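PDB 1Q42: MRNA TRANSPORT REGULATOR Mtr2 from Candida albicans, which affects the transport of mRNA from the nucleus to the cytoplasm and interacts with the export protein MEX67. Local coordinates for residues 35-40 and 103-108; 56-61 and 94-99; 64-69 and 184-189; 72-77 and 89-94. All blocks are in the same frame, centred on the assembly; numbering follows the deposited sequence.

How the contacts relate
In an NTF2-like fold, helices pack into the hollow of a bent sheet, and the four contacts sample that packing from different places. Contact 4 is buried and apolar throughout; the other three are partly buried. Contacts 2 and 4 share helix 87-96, the first in its last turn against another short helix, the second along its length against strand 70-74. Contacts 1 and 3 use different strands of the sheet but touch through Tyr188, which bonds His103, and through Phe36 against Met186. Contact 2 joins two helices and uses no strand, whereas contact 3 sets a salt-bridged lysine beside an asparagine and contact 1 builds on an aromatic ring.

Contact 1: 35-40 and 103-108; sequences RFLASL and HQLTSY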
loop_
_atom_site.group_PDB
_atom_site.type_symbol
_atom_site.label_atom_id
_atom_site.label_comp_id
_atom_site.label_asym_id
_atom_site.label_seq_id
_atom_site.Cartn_x
_atom_site.Cartn_y
_atom_site.Cartn_z
ATOM N N ARG A 35 -1.021 -4.924 8.277
ATOM C CA ARG A 35 -0.815 -3.513 8.585
ATOM C C ARG A 35 -0.481 -2.699 7.324
ATOM O O ARG A 35 -0.990 -1.596 7.129
ATOM C CB ARG A 35 0.308 -3.338 9.603
ATOM C CG ARG A 35 -0.113 -3.543 11.026
ATOM C CD ARG A 35 0.938 -3.093 12.020
ATOM N NE ARG A 35 2.041 -4.048 12.103
ATOM C CZ ARG A 35 3.295 -3.833 11.710
ATOM N NH1 ARG A 35 3.674 -2.675 11.162
ATOM N NH2 ARG A 35 4.189 -4.804 11.860
ATOM N N PHE A 36 0.379 -3.252 6.480
ATOM C CA PHE A 36 0.727 -2.626 5.198
ATOM C C PHE A 36 -0.525 -2.422 4.332
ATOM O O PHE A 36 -0.806 -1.324 3.864
ATOM C CB PHE A 36 1.768 -3.477 4.481
ATOM C CG PHE A 36 2.022 -3.051 3.082
ATOM C CD1 PHE A 36 2.707 -1.876 2.819
ATOM C CD2 PHE A 36 1.540 -3.798 2.027
ATOM C CE1 PHE A 36 2.925 -1.476 1.516
ATOM C CE2 PHE A 36 1.761 -3.395 0.719
ATOM C CZ PHE A 36 2.448 -2.239 0.473
ATOM N N LEU A 37 -1.327 -3.468 4.180
ATOM C CA LEU A 37 -2.569 -3.358 3.417
ATOM C C LEU A 37 -3.571 -2.391 4.042
ATOM O O LEU A 37 -4.242 -1.651 3.331
ATOM C CB LEU A 37 -3.208 -4.743 3.235
ATOM C CG LEU A 37 -2.370 -5.705 2.379
ATOM C CD1 LEU A 37 -2.989 -7.097 2.313
ATOM C CD2 LEU A 37 -2.118 -5.150 0.964
ATOM N N ALA A 38 -3.692 -2.390 5.367
ATOM C CA ALA A 38 -4.584 -1.427 6.045
ATOM C C ALA A 38 -4.216 0.022 5.737
ATOM O O ALA A 38 -5.094 0.893 5.593
ATOM C CB ALA A 38 -4.611 -1.677 7.581
ATOM N N SER A 39 -2.920 0.267 5.607
ATOM C CA SER A 39 -2.402 1.579 5.276
ATOM C C SER A 39 -2.790 2.002 3.846
ATOM O O SER A 39 -2.958 3.193 3.588
ATOM C CB SER A 39 -0.886 1.660 5.516
ATOM O OG SER A 39 -0.082 1.231 4.420
ATOM N N LEU A 40 -2.975 1.042 2.937
ATOM C CA LEU A 40 -3.485 1.370 1.612
ATOM C C LEU A 40 -4.993 1.587 1.638
ATOM O O LEU A 40 -5.518 2.314 0.815
ATOM C CB LEU A 40 -3.154 0.278 0.589
ATOM C CG LEU A 40 -1.693 -0.061 0.348
ATOM C CD1 LEU A 40 -1.601 -1.163 -0.697
ATOM C CD2 LEU A 40 -0.885 1.178 -0.042
ATOM N N HIS A 103 -8.489 -4.539 0.601
ATOM C CA HIS A 103 -7.660 -5.707 0.272
ATOM C C HIS A 103 -7.943 -6.836 1.262
ATOM O O HIS A 103 -8.164 -6.595 2.459
ATOM C CB HIS A 103 -6.162 -5.388 0.419
ATOM C CG HIS A 103 -5.585 -4.493 -0.639
ATOM N ND1 HIS A 103 -5.654 -3.113 -0.580
ATOM C CD2 HIS A 103 -4.885 -4.786 -1.763
ATOM C CE1 HIS A 103 -5.030 -2.600 -1.631
ATOM N NE2 HIS A 103 -4.540 -3.595 -2.356
ATOM N N GLN A 104 -7.937 -8.069 0.767
ATOM C CA GLN A 104 -8.002 -9.258 1.593
ATOM C C GLN A 104 -6.767 -10.099 1.256
ATOM O O GLN A 104 -6.599 -10.536 0.121
ATOM C CB GLN A 104 -9.295 -10.031 1.290
ATOM C CG GLN A 104 -9.509 -11.274 2.115
ATOM C CD GLN A 104 -10.764 -12.038 1.713
ATOM O OE1 GLN A 104 -11.758 -11.439 1.301
ATOM N NE2 GLN A 104 -10.715 -13.364 1.830
ATOM N N LEU A 105 -5.885 -10.270 2.233
ATOM C CA LEU A 105 -4.690 -11.093 2.051
ATOM C C LEU A 105 -5.120 -12.544 1.869
ATOM O O LEU A 105 -5.953 -13.033 2.640
ATOM C CB LEU A 105 -3.776 -10.935 3.264
ATOM C CG LEU A 105 -2.474 -11.746 3.314
ATOM C CD1 LEU A 105 -1.516 -11.294 2.262
ATOM C CD2 LEU A 105 -1.799 -11.635 4.707
ATOM N N THR A 106 -4.619 -13.229 0.834
ATOM C CA THR A 106 -5.007 -14.627 0.617
ATOM C C THR A 106 -3.899 -15.684 0.697
ATOM O O THR A 106 -4.197 -16.843 0.981
ATOM C CB THR A 106 -5.806 -14.791 -0.686
ATOM O OG1 THR A 106 -5.074 -14.236 -1.789
ATOM C CG2 THR A 106 -7.144 -14.018 -0.589
ATOM N N SER A 107 -2.650 -15.299 0.455
ATOM C CA SER A 107 -1.507 -16.202 0.614
ATOM C C SER A 107 -0.226 -15.387 0.672
ATOM O O SER A 107 -0.161 -14.271 0.162
ATOM C CB SER A 107 -1.410 -17.201 -0.555
ATOM O OG SER A 107 -1.278 -16.539 -1.807
ATOM N N TYR A 108 0.791 -15.940 1.309
ATOM C CA TYR A 108 2.094 -15.301 1.314
ATOM C C TYR A 108 3.203 -16.317 1.591
ATOM O O TYR A 108 2.962 -17.429 2.068
ATOM C CB TYR A 108 2.137 -14.193 2.367
ATOM C CG TYR A 108 1.952 -14.704 3.783
ATOM C CD1 TYR A 108 3.049 -15.012 4.584
ATOM C CD2 TYR A 108 0.673 -14.897 4.315
ATOM C CE1 TYR A 108 2.877 -15.486 5.886
ATOM C CE2 TYR A 108 0.495 -15.368 5.612
ATOM C CZ TYR A 108 1.601 -15.662 6.389
ATOM O OH TYR A 108 1.434 -16.136 7.670
#
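The imidazole of His103 is the flat group on which this helix-to-strand contact is built. Over one face sits a methyl of Leu37: CD2 lies 4.1 Å from the centroid of the His103 ring, 23° off its normal, a CH-pi contact displaced toward the rim on the CG and CD2 side. Leu40 comes in obliquely at the other end of the ring, its CD1 3.8 Å from His103 CE1. Both ring nitrogens are engaged by polar partners, ND1 with the carboxylate of Asp41 just past the helix and NE2 with the hydroxyl of Tyr188 on the strand 183-192.

Leu37 divides its two methyls between two residues of the strand. With its CG set anti to the carbonyl carbon (chi1 -65°), CD2 covers the ring while CD1 rests 4.0 Å from Leu105 CB, and the side chain crosses both partners at about a right angle. Leu105 also touches Leu33, one turn earlier on helix 29-40. Residues 35-40 and 103-108 run nearly antiparallel, their axes 8.9 Å apart at closest approach, which is helix 29-40 lying in the hollow of the NTF2-like sheet over its outermost long strand, 101-113. Farther along, Thr106 and Ser107 both face Ser124 in a classic beta bulge.

No hydrogen bond links the two segments, so their adhesion is apolar and CH-pi in character. The polar duties of His103 fall to Asp41 and Tyr188; bonds at both nitrogens would hold the ring's rotation, and the carboxylate would be expected to favour a proton on ND1.

Contact 2: 56-61 and 94-99; sequences ESYATQ and KWLQTP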
loop_
_atom_site.group_PDB
_atom_site.type_symbol
_atom_site.label_atom_id
_atom_site.label_comp_id
_atom_site.label_asym_id
_atom_site.label_seq_id
_atom_site.Cartn_x
_atom_site.Cartn_y
_atom_site.Cartn_z
ATOM N N GLU A 56 -2.534 16.374 2.889
ATOM C CA GLU A 56 -1.176 15.940 3.185
ATOM C C GLU A 56 -1.117 14.939 4.327
ATOM O O GLU A 56 -0.393 13.944 4.231
ATOM C CB GLU A 56 -0.267 17.134 3.505
ATOM C CG GLU A 56 1.194 16.760 3.754
ATOM C CD GLU A 56 2.105 17.976 3.823
ATOM O OE1 GLU A 56 1.648 19.029 4.309
ATOM O OE2 GLU A 56 3.273 17.893 3.393
ATOM N N SER A 57 -1.865 15.195 5.403
ATOM C CA SER A 57 -1.791 14.353 6.602
ATOM C C SER A 57 -2.387 12.963 6.360
ATOM O O SER A 57 -2.015 12.004 7.036
ATOM C CB SER A 57 -2.472 15.020 7.802
ATOM O OG SER A 57 -3.881 14.950 7.735
ATOM N N TYR A 58 -3.310 12.875 5.411
ATOM C CA TYR A 58 -3.891 11.591 5.011
ATOM C C TYR A 58 -2.980 10.856 4.032
ATOM O O TYR A 58 -2.674 9.679 4.214
ATOM C CB TYR A 58 -5.250 11.793 4.354
ATOM C CG TYR A 58 -5.839 10.539 3.746
ATOM C CD1 TYR A 58 -6.331 9.515 4.551
ATOM C CD2 TYR A 58 -5.916 10.387 2.367
ATOM C CE1 TYR A 58 -6.870 8.359 3.998
ATOM C CE2 TYR A 58 -6.453 9.230 1.801
ATOM C CZ TYR A 58 -6.940 8.227 2.622
ATOM O OH TYR A 58 -7.474 7.076 2.100
ATOM N N ALA A 59 -2.590 11.544 2.975
ATOM C CA ALA A 59 -1.803 10.929 1.917
ATOM C C ALA A 59 -0.474 10.375 2.431
ATOM O O ALA A 59 -0.032 9.316 1.977
ATOM C CB ALA A 59 -1.586 11.918 0.792
ATOM N N THR A 60 0.160 11.057 3.396
ATOM C CA THR A 60 1.452 10.598 3.914
ATOM C C THR A 60 1.360 9.327 4.762
ATOM O O THR A 60 2.375 8.711 5.068
ATOM C CB THR A 60 2.211 11.717 4.685
ATOM O OG1 THR A 60 1.418 12.175 5.779
ATOM C CG2 THR A 60 2.419 12.933 3.809
ATOM N N GLN A 61 0.154 8.922 5.136
ATOM C CA GLN A 61 -0.046 7.664 5.857
ATOM C C GLN A 61 -0.233 6.469 4.925
ATOM O O GLN A 61 -0.186 5.338 5.378
ATOM C CB GLN A 61 -1.269 7.754 6.756
ATOM C CG GLN A 61 -1.164 8.814 7.829
ATOM C CD GLN A 61 -2.433 8.925 8.625
ATOM O OE1 GLN A 61 -2.744 8.043 9.436
ATOM N NE2 GLN A 61 -3.189 9.994 8.390
ATOM N N LYS A 94 -0.059 8.991 -6.318
ATOM C CA LYS A 94 -0.718 8.125 -7.287
ATOM C C LYS A 94 -1.832 7.361 -6.615
ATOM O O LYS A 94 -2.933 7.253 -7.151
ATOM C CB LYS A 94 0.266 7.108 -7.882
ATOM C CG LYS A 94 1.077 7.645 -9.044
ATOM C CD LYS A 94 2.184 6.663 -9.444
ATOM C CE LYS A 94 2.251 6.478 -10.948
ATOM N NZ LYS A 94 2.846 7.662 -11.619
ATOM N N TRP A 95 -1.520 6.785 -5.459
ATOM C CA TRP A 95 -2.478 5.913 -4.740
ATOM C C TRP A 95 -3.658 6.721 -4.215
ATOM O O TRP A 95 -4.807 6.246 -4.199
ATOM C CB TRP A 95 -1.773 5.132 -3.601
ATOM C CG TRP A 95 -2.652 4.088 -3.013
ATOM C CD1 TRP A 95 -3.291 4.127 -1.808
ATOM C CD2 TRP A 95 -3.053 2.862 -3.640
ATOM N NE1 TRP A 95 -4.076 3.004 -1.654
ATOM C CE2 TRP A 95 -3.934 2.204 -2.756
ATOM C CE3 TRP A 95 -2.737 2.239 -4.856
ATOM C CZ2 TRP A 95 -4.510 0.957 -3.046
ATOM C CZ3 TRP A 95 -3.314 1.000 -5.147
ATOM C CH2 TRP A 95 -4.187 0.371 -4.244
ATOM N N LEU A 96 -3.387 7.966 -3.846
ATOM C CA LEU A 96 -4.407 8.889 -3.358
ATOM C C LEU A 96 -5.561 9.066 -4.351
ATOM O O LEU A 96 -6.721 9.297 -3.943
ATOM C CB LEU A 96 -3.746 10.246 -3.073
ATOM C CG LEU A 96 -4.670 11.397 -2.682
ATOM C CD1 LEU A 96 -5.265 11.128 -1.321
ATOM C CD2 LEU A 96 -3.868 12.689 -2.705
ATOM N N GLN A 97 -5.248 8.976 -5.644
ATOM C CA GLN A 97 -6.253 9.157 -6.698
ATOM C C GLN A 97 -7.159 7.938 -6.940
ATOM O O GLN A 97 -8.167 8.054 -7.643
ATOM C CB GLN A 97 -5.604 9.593 -8.017
ATOM C CG GLN A 97 -4.766 10.868 -7.950
ATOM C CD GLN A 97 -5.482 12.040 -7.278
ATOM O OE1 GLN A 97 -6.509 12.502 -7.764
ATOM N NE2 GLN A 97 -4.936 12.513 -6.153
ATOM N N THR A 98 -6.848 6.790 -6.342
ATOM C CA THR A 98 -7.753 5.640 -6.408
ATOM C C THR A 98 -8.969 5.867 -5.509
ATOM O O THR A 98 -8.888 6.567 -4.501
ATOM C CB THR A 98 -7.062 4.300 -5.992
ATOM O OG1 THR A 98 -6.632 4.340 -4.615
ATOM C CG2 THR A 98 -5.800 4.029 -6.794
ATOM N N PRO A 99 -10.096 5.248 -5.841
ATOM C CA PRO A 99 -11.192 5.179 -4.877
ATOM C C PRO A 99 -10.734 4.385 -3.666
ATOM O O PRO A 99 -9.734 3.667 -3.720
ATOM C CB PRO A 99 -12.309 4.436 -5.633
ATOM C CG PRO A 99 -11.871 4.426 -7.075
ATOM C CD PRO A 99 -10.394 4.520 -7.087
#
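Leu96 reaches from the last turn of helix 87-96 to two neighbouring residues of the short helix 55-59, Tyr58 and Ala59. Its CB bond does not head for the other helix; the torsions beyond it bring the tip across. CG stands anti to the backbone N (chi1 174°), and from there the branch splits (chi2 68°). One methyl, CD1, comes to the edge of the Tyr58 ring in the plane of the ring, equally close to two of its carbons, 3.8 Å from Tyr58 CD2 and 3.8 Å from Tyr58 CE2. The other, CD2, lies against the small Ala59 side chain, 4.2 Å from its CB.

Helix-to-helix packing of this kind belongs to the helical layer of an NTF2-like fold, where helices cover the concave side of a curved sheet. The Tyr58 ring also meets Tyr44 edge-to-face, and its hydroxyl is tied to Leu42 O and to Arg136.

Side-chain bonds to backbone carbonyls follow each helix. Thr60 OG1 donates to Glu56 O at 3.0 Å, reaching it from the face opposite the one used by Thr60 N. Gln61 NE2 binds Ser57 O at 2.7 Å, with the acceptor near its amide plane. Beyond Leu96, Thr98 OG1 gives a bond of 2.7 Å to Trp95 O and another to Arg136 NH2; it stands 3.9 Å above the centre of the Trp95 indole, whose NE1 is bonded to Leu40 O on helix 29-40.

Contact 3: 64-69 and 184-189; sequences SNLKRS and NSMDYR
The ammonium group of Lys67 is held by a salt bridge from NZ to Asp173 OD2, on the strand next to 183-192, and lies beside the Asn184 amide. NZ is 2.8 Å from the atom modelled as Asn184 ND2, in an amide that is probably turned over in the model. Lys67 is extended beyond CG and lies alongside Asn184, both side chains pointing the same way, which brings its tip level with the amide. Next to it, Asn184 and Ser185 both face Val171, a classic beta bulge where the chain turns a corner.

One residue earlier, the contact turns from charge to grease. Leu66 crosses Met186 at about a right angle, with CD2 4.0 Å from Met186 CB and CD1 4.2 Å from Met186 CE. The thioether bends back at its last torsion (chi3 74°), and this turn places its methyl near the leucine. Farther down the strand, Arg189 NH1 makes a salt bridge of 3.1 Å with Asp187 OD2.

In the NTF2-like fold, strand 183-192 lies between 70-74 and 164-173. Backbone bonds from Asn65 and Lys67 to Ile183 tie residues 64-69 to its first residues, and after a corner at 68-69 the chain enters strand 70-74. Leu66 and Met186 face inward, the methionine lying against Ile72 and Leu170 within the sheet and against Phe36 and Phe91 of helices 29-40 and 87-96.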
loop_
_atom_site.group_PDB
_atom_site.type_symbol
_atom_site.label_atom_id
_atom_site.label_comp_id
_atom_site.label_asym_id
_atom_site.label_seq_id
_atom_site.Cartn_x
_atom_site.Cartn_y
_atom_site.Cartn_z
ATOM N N SER A 64 2.737 3.795 4.575
ATOM C CA SER A 64 3.693 4.515 5.417
ATOM C C SER A 64 4.959 3.718 5.741
ATOM O O SER A 64 5.991 4.314 6.099
ATOM C CB SER A 64 3.040 4.960 6.724
ATOM O OG SER A 64 2.577 3.845 7.442
ATOM N N ASN A 65 4.902 2.393 5.619
ATOM C CA ASN A 65 6.093 1.576 5.879
ATOM C C ASN A 65 7.143 1.620 4.761
ATOM O O ASN A 65 8.241 1.076 4.910
ATOM C CB ASN A 65 5.707 0.132 6.178
ATOM C CG ASN A 65 4.905 -0.011 7.468
ATOM O OD1 ASN A 65 3.758 -0.438 7.436
ATOM N ND2 ASN A 65 5.510 0.351 8.603
ATOM N N LEU A 66 6.816 2.271 3.647
ATOM C CA LEU A 66 7.778 2.460 2.572
ATOM C C LEU A 66 8.899 3.373 3.021
ATOM O O LEU A 66 8.666 4.336 3.736
ATOM C CB LEU A 66 7.102 3.068 1.351
ATOM C CG LEU A 66 6.128 2.179 0.593
ATOM C CD1 LEU A 66 5.275 3.044 -0.348
ATOM C CD2 LEU A 66 6.879 1.107 -0.197
ATOM N N LYS A 67 10.120 3.056 2.602
ATOM C CA LYS A 67 11.242 3.974 2.749
ATOM C C LYS A 67 11.122 5.106 1.730
ATOM O O LYS A 67 10.635 4.913 0.619
ATOM C CB LYS A 67 12.574 3.231 2.561
ATOM C CG LYS A 67 12.897 2.301 3.700
ATOM C CD LYS A 67 14.323 1.766 3.613
ATOM C CE LYS A 67 14.574 0.733 4.688
ATOM N NZ LYS A 67 16.003 0.365 4.816
ATOM N N ARG A 68 11.580 6.295 2.117
ATOM C CA ARG A 68 11.593 7.442 1.227
ATOM C C ARG A 68 12.236 7.108 -0.130
ATOM O O ARG A 68 11.708 7.499 -1.174
ATOM C CB ARG A 68 12.301 8.633 1.912
ATOM C CG ARG A 68 11.880 9.972 1.384
ATOM C CD ARG A 68 11.291 10.969 2.400
ATOM N NE ARG A 68 10.029 10.535 3.027
ATOM C CZ ARG A 68 8.802 10.546 2.462
ATOM N NH1 ARG A 68 8.598 10.937 1.205
ATOM N NH2 ARG A 68 7.760 10.143 3.177
ATOM N N SER A 69 13.320 6.332 -0.109
ATOM C CA SER A 69 14.074 5.979 -1.319
ATOM C C SER A 69 13.847 4.535 -1.790
ATOM O O SER A 69 14.714 3.929 -2.439
ATOM C CB SER A 69 15.564 6.194 -1.078
ATOM O OG SER A 69 16.091 5.234 -0.184
ATOM N N ASN A 184 12.214 -1.626 1.457
ATOM C CA ASN A 184 13.224 -1.204 0.482
ATOM C C ASN A 184 12.755 -1.226 -0.955
ATOM O O ASN A 184 13.234 -0.463 -1.781
ATOM C CB ASN A 184 14.469 -2.094 0.581
ATOM C CG ASN A 184 15.030 -2.129 1.992
ATOM O OD1 ASN A 184 14.876 -3.124 2.716
ATOM N ND2 ASN A 184 15.615 -1.026 2.407
ATOM N N SER A 185 11.835 -2.124 -1.261
ATOM C CA SER A 185 11.264 -2.195 -2.602
ATOM C C SER A 185 9.862 -2.774 -2.568
ATOM O O SER A 185 9.567 -3.630 -1.742
ATOM C CB SER A 185 12.164 -2.992 -3.557
ATOM O OG SER A 185 12.219 -4.363 -3.244
ATOM N N MET A 186 9.009 -2.261 -3.450
ATOM C CA MET A 186 7.629 -2.731 -3.605
ATOM C C MET A 186 7.314 -2.849 -5.090
ATOM O O MET A 186 7.521 -1.909 -5.864
ATOM C CB MET A 186 6.615 -1.794 -2.942
ATOM C CG MET A 186 5.143 -2.180 -3.214
ATOM S SD MET A 186 3.993 -1.115 -2.375
ATOM C CE MET A 186 4.113 0.356 -3.334
ATOM N N ASP A 187 6.837 -4.028 -5.475
ATOM C CA ASP A 187 6.348 -4.305 -6.808
ATOM C C ASP A 187 4.874 -4.697 -6.611
ATOM O O ASP A 187 4.596 -5.760 -6.087
ATOM C CB ASP A 187 7.199 -5.431 -7.423
ATOM C CG ASP A 187 6.559 -6.105 -8.613
ATOM O OD1 ASP A 187 5.798 -5.472 -9.371
ATOM O OD2 ASP A 187 6.780 -7.302 -8.877
ATOM N N TYR A 188 3.967 -3.809 -6.999
ATOM C CA TYR A 188 2.521 -4.001 -6.861
ATOM C C TYR A 188 1.935 -4.147 -8.261
ATOM O O TYR A 188 2.162 -3.293 -9.117
ATOM C CB TYR A 188 1.931 -2.779 -6.147
ATOM C CG TYR A 188 0.459 -2.857 -5.807
ATOM C CD1 TYR A 188 0.031 -3.145 -4.515
ATOM C CD2 TYR A 188 -0.512 -2.574 -6.761
ATOM C CE1 TYR A 188 -1.320 -3.199 -4.206
ATOM C CE2 TYR A 188 -1.858 -2.640 -6.459
ATOM C CZ TYR A 188 -2.257 -2.941 -5.174
ATOM O OH TYR A 188 -3.610 -3.013 -4.868
ATOM N N ARG A 189 1.195 -5.224 -8.501
ATOM C CA ARG A 189 0.736 -5.556 -9.850
ATOM C C ARG A 189 -0.684 -6.128 -9.818
ATOM O O ARG A 189 -0.922 -7.049 -9.088
ATOM C CB ARG A 189 1.688 -6.597 -10.445
ATOM C CG ARG A 189 1.569 -6.851 -11.908
ATOM C CD ARG A 189 2.683 -7.720 -12.445
ATOM N NE ARG A 189 3.818 -6.898 -12.866
ATOM C CZ ARG A 189 5.086 -7.023 -12.453
ATOM N NH1 ARG A 189 5.483 -7.972 -11.596
ATOM N NH2 ARG A 189 5.981 -6.172 -12.927
#

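Contact 4: 72-77 and 89-94; sequences IIVNGQ and LQFQKK
Phe91 projects from helix 87-96 toward strand 70-74, and both strand side chains that meet it, Ile72 and Val74, cross it at about a right angle. Its CG is anti to the backbone N (chi1 171°), which carries the ring off the helix toward the sheet. Val74 comes to the ring edge, near its plane, with CG2 4.1 Å from Phe91 CD1. Ile72 uses both branches: its CG2 meets the ring neither over a face nor at an edge, 4.1 Å from that same Phe91 CD1, while CD1, at the end of the longer branch, reaches back to Phe91 CB at 3.8 Å. One ring carbon is therefore shared by methyls of two residues on the same side of the strand, while the intervening Ile73 points away. After Val74 the chain reverses in a type I' turn through Asn75 and Gly76, both at positive phi, and closes a hairpin with Gln77; Gln77 N donates to Val74 O at 3.0 Å.

Strand 70-74 lies between strands 77-78 and 183-192 in the sheet, with helix 87-96 packed across its inner face. Ile79, Leu66 and Met186 of strand 183-192 also touch both Ile72 and Phe91, extending the apolar layer between helix and sheet.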
loop_
_atom_site.group_PDB
_atom_site.type_symbol
_atom_site.label_atom_id
_atom_site.label_comp_id
_atom_site.label_asym_id
_atom_site.label_seq_id
_atom_site.Cartn_x
_atom_site.Cartn_y
_atom_site.Cartn_z
ATOM N N ILE A 72 10.004 1.428 -6.290
ATOM C CA ILE A 72 8.563 1.109 -6.398
ATOM C C ILE A 72 8.197 0.908 -7.860
ATOM O O ILE A 72 8.637 1.689 -8.750
ATOM C CB ILE A 72 7.691 2.230 -5.793
ATOM C CG1 ILE A 72 8.048 2.438 -4.321
ATOM C CG2 ILE A 72 6.198 1.896 -5.953
ATOM C CD1 ILE A 72 7.385 3.617 -3.670
ATOM N N ILE A 73 7.431 -0.148 -8.114
ATOM C CA ILE A 73 6.943 -0.479 -9.450
ATOM C C ILE A 73 5.464 -0.744 -9.299
ATOM O O ILE A 73 5.057 -1.470 -8.409
ATOM C CB ILE A 73 7.629 -1.743 -10.052
ATOM C CG1 ILE A 73 9.153 -1.645 -9.968
ATOM C CG2 ILE A 73 7.124 -1.935 -11.497
ATOM C CD1 ILE A 73 9.841 -2.971 -10.157
ATOM N N VAL A 74 4.658 -0.096 -10.133
ATOM C CA VAL A 74 3.223 -0.279 -10.122
ATOM C C VAL A 74 2.826 -0.740 -11.515
ATOM O O VAL A 74 3.052 -0.016 -12.494
ATOM C CB VAL A 74 2.501 1.033 -9.760
ATOM C CG1 VAL A 74 0.995 0.813 -9.676
ATOM C CG2 VAL A 74 3.027 1.562 -8.446
ATOM N N ASN A 75 2.261 -1.943 -11.600
ATOM C CA ASN A 75 1.797 -2.512 -12.876
ATOM C C ASN A 75 2.845 -2.491 -13.981
ATOM O O ASN A 75 2.551 -2.152 -15.140
ATOM C CB ASN A 75 0.509 -1.809 -13.300
ATOM C CG ASN A 75 -0.646 -2.181 -12.426
ATOM O OD1 ASN A 75 -0.750 -3.331 -11.994
ATOM N ND2 ASN A 75 -1.527 -1.228 -12.151
ATOM N N GLY A 76 4.065 -2.873 -13.608
ATOM C CA GLY A 76 5.196 -2.950 -14.515
ATOM C C GLY A 76 5.935 -1.647 -14.774
ATOM O O GLY A 76 6.986 -1.655 -15.427
ATOM N N GLN A 77 5.407 -0.532 -14.274
ATOM C CA GLN A 77 6.008 0.785 -14.506
ATOM C C GLN A 77 6.737 1.298 -13.262
ATOM O O GLN A 77 6.089 1.663 -12.281
ATOM C CB GLN A 77 4.932 1.784 -14.906
ATOM C CG GLN A 77 4.417 1.624 -16.355
ATOM C CD GLN A 77 2.939 1.237 -16.435
ATOM O OE1 GLN A 77 2.051 2.070 -16.195
ATOM N NE2 GLN A 77 2.673 -0.021 -16.787
ATOM N N LEU A 89 6.823 9.475 -2.137
ATOM C CA LEU A 89 5.871 10.585 -2.308
ATOM C C LEU A 89 5.093 10.456 -3.593
ATOM O O LEU A 89 3.877 10.624 -3.608
ATOM C CB LEU A 89 6.604 11.927 -2.267
ATOM C CG LEU A 89 5.784 13.204 -2.472
ATOM C CD1 LEU A 89 4.547 13.225 -1.571
ATOM C CD2 LEU A 89 6.659 14.427 -2.211
ATOM N N GLN A 90 5.778 10.155 -4.689
ATOM C CA GLN A 90 5.095 9.932 -5.952
ATOM C C GLN A 90 4.076 8.791 -5.856
ATOM O O GLN A 90 2.983 8.899 -6.405
ATOM C CB GLN A 90 6.082 9.646 -7.067
ATOM C CG GLN A 90 6.818 10.858 -7.534
ATOM C CD GLN A 90 7.721 10.543 -8.679
ATOM O OE1 GLN A 90 7.269 10.109 -9.734
ATOM N NE2 GLN A 90 9.003 10.702 -8.463
ATOM N N PHE A 91 4.433 7.705 -5.167
ATOM C CA PHE A 91 3.485 6.596 -4.977
ATOM C C PHE A 91 2.268 7.054 -4.198
ATOM O O PHE A 91 1.124 6.716 -4.553
ATOM C CB PHE A 91 4.098 5.390 -4.265
ATOM C CG PHE A 91 3.082 4.369 -3.883
ATOM C CD1 PHE A 91 2.590 3.491 -4.830
ATOM C CD2 PHE A 91 2.565 4.329 -2.602
ATOM C CE1 PHE A 91 1.603 2.579 -4.503
ATOM C CE2 PHE A 91 1.573 3.420 -2.280
ATOM C CZ PHE A 91 1.104 2.549 -3.231
ATOM N N GLN A 92 2.491 7.824 -3.141
ATOM C CA GLN A 92 1.369 8.261 -2.305
ATOM C C GLN A 92 0.427 9.147 -3.101
ATOM O O GLN A 92 -0.799 9.039 -2.970
ATOM C CB GLN A 92 1.864 9.001 -1.064
ATOM C CG GLN A 92 2.367 8.065 0.020
ATOM C CD GLN A 92 3.143 8.745 1.136
ATOM O OE1 GLN A 92 3.608 9.876 0.996
ATOM N NE2 GLN A 92 3.278 8.046 2.266
ATOM N N LYS A 93 0.990 9.991 -3.960
ATOM C CA LYS A 93 0.169 10.880 -4.795
ATOM C C LYS A 93 -0.638 10.084 -5.834
ATOM O O LYS A 93 -1.769 10.451 -6.182
ATOM C CB LYS A 93 1.053 11.906 -5.490
ATOM C CG LYS A 93 1.574 12.986 -4.577
ATOM C CD LYS A 93 2.417 14.003 -5.359
ATOM C CE LYS A 93 1.659 15.262 -5.698
ATOM N NZ LYS A 93 2.587 16.410 -5.975
ATOM N N LYS A 94 -0.059 8.991 -6.318
ATOM C CA LYS A 94 -0.718 8.125 -7.287
ATOM C C LYS A 94 -1.832 7.361 -6.615
ATOM O O LYS A 94 -2.933 7.253 -7.151
ATOM C CB LYS A 94 0.266 7.108 -7.882
ATOM C CG LYS A 94 1.077 7.645 -9.044
ATOM C CD LYS A 94 2.184 6.663 -9.444
ATOM C CE LYS A 94 2.251 6.478 -10.948
ATOM N NZ LYS A 94 2.846 7.662 -11.619
#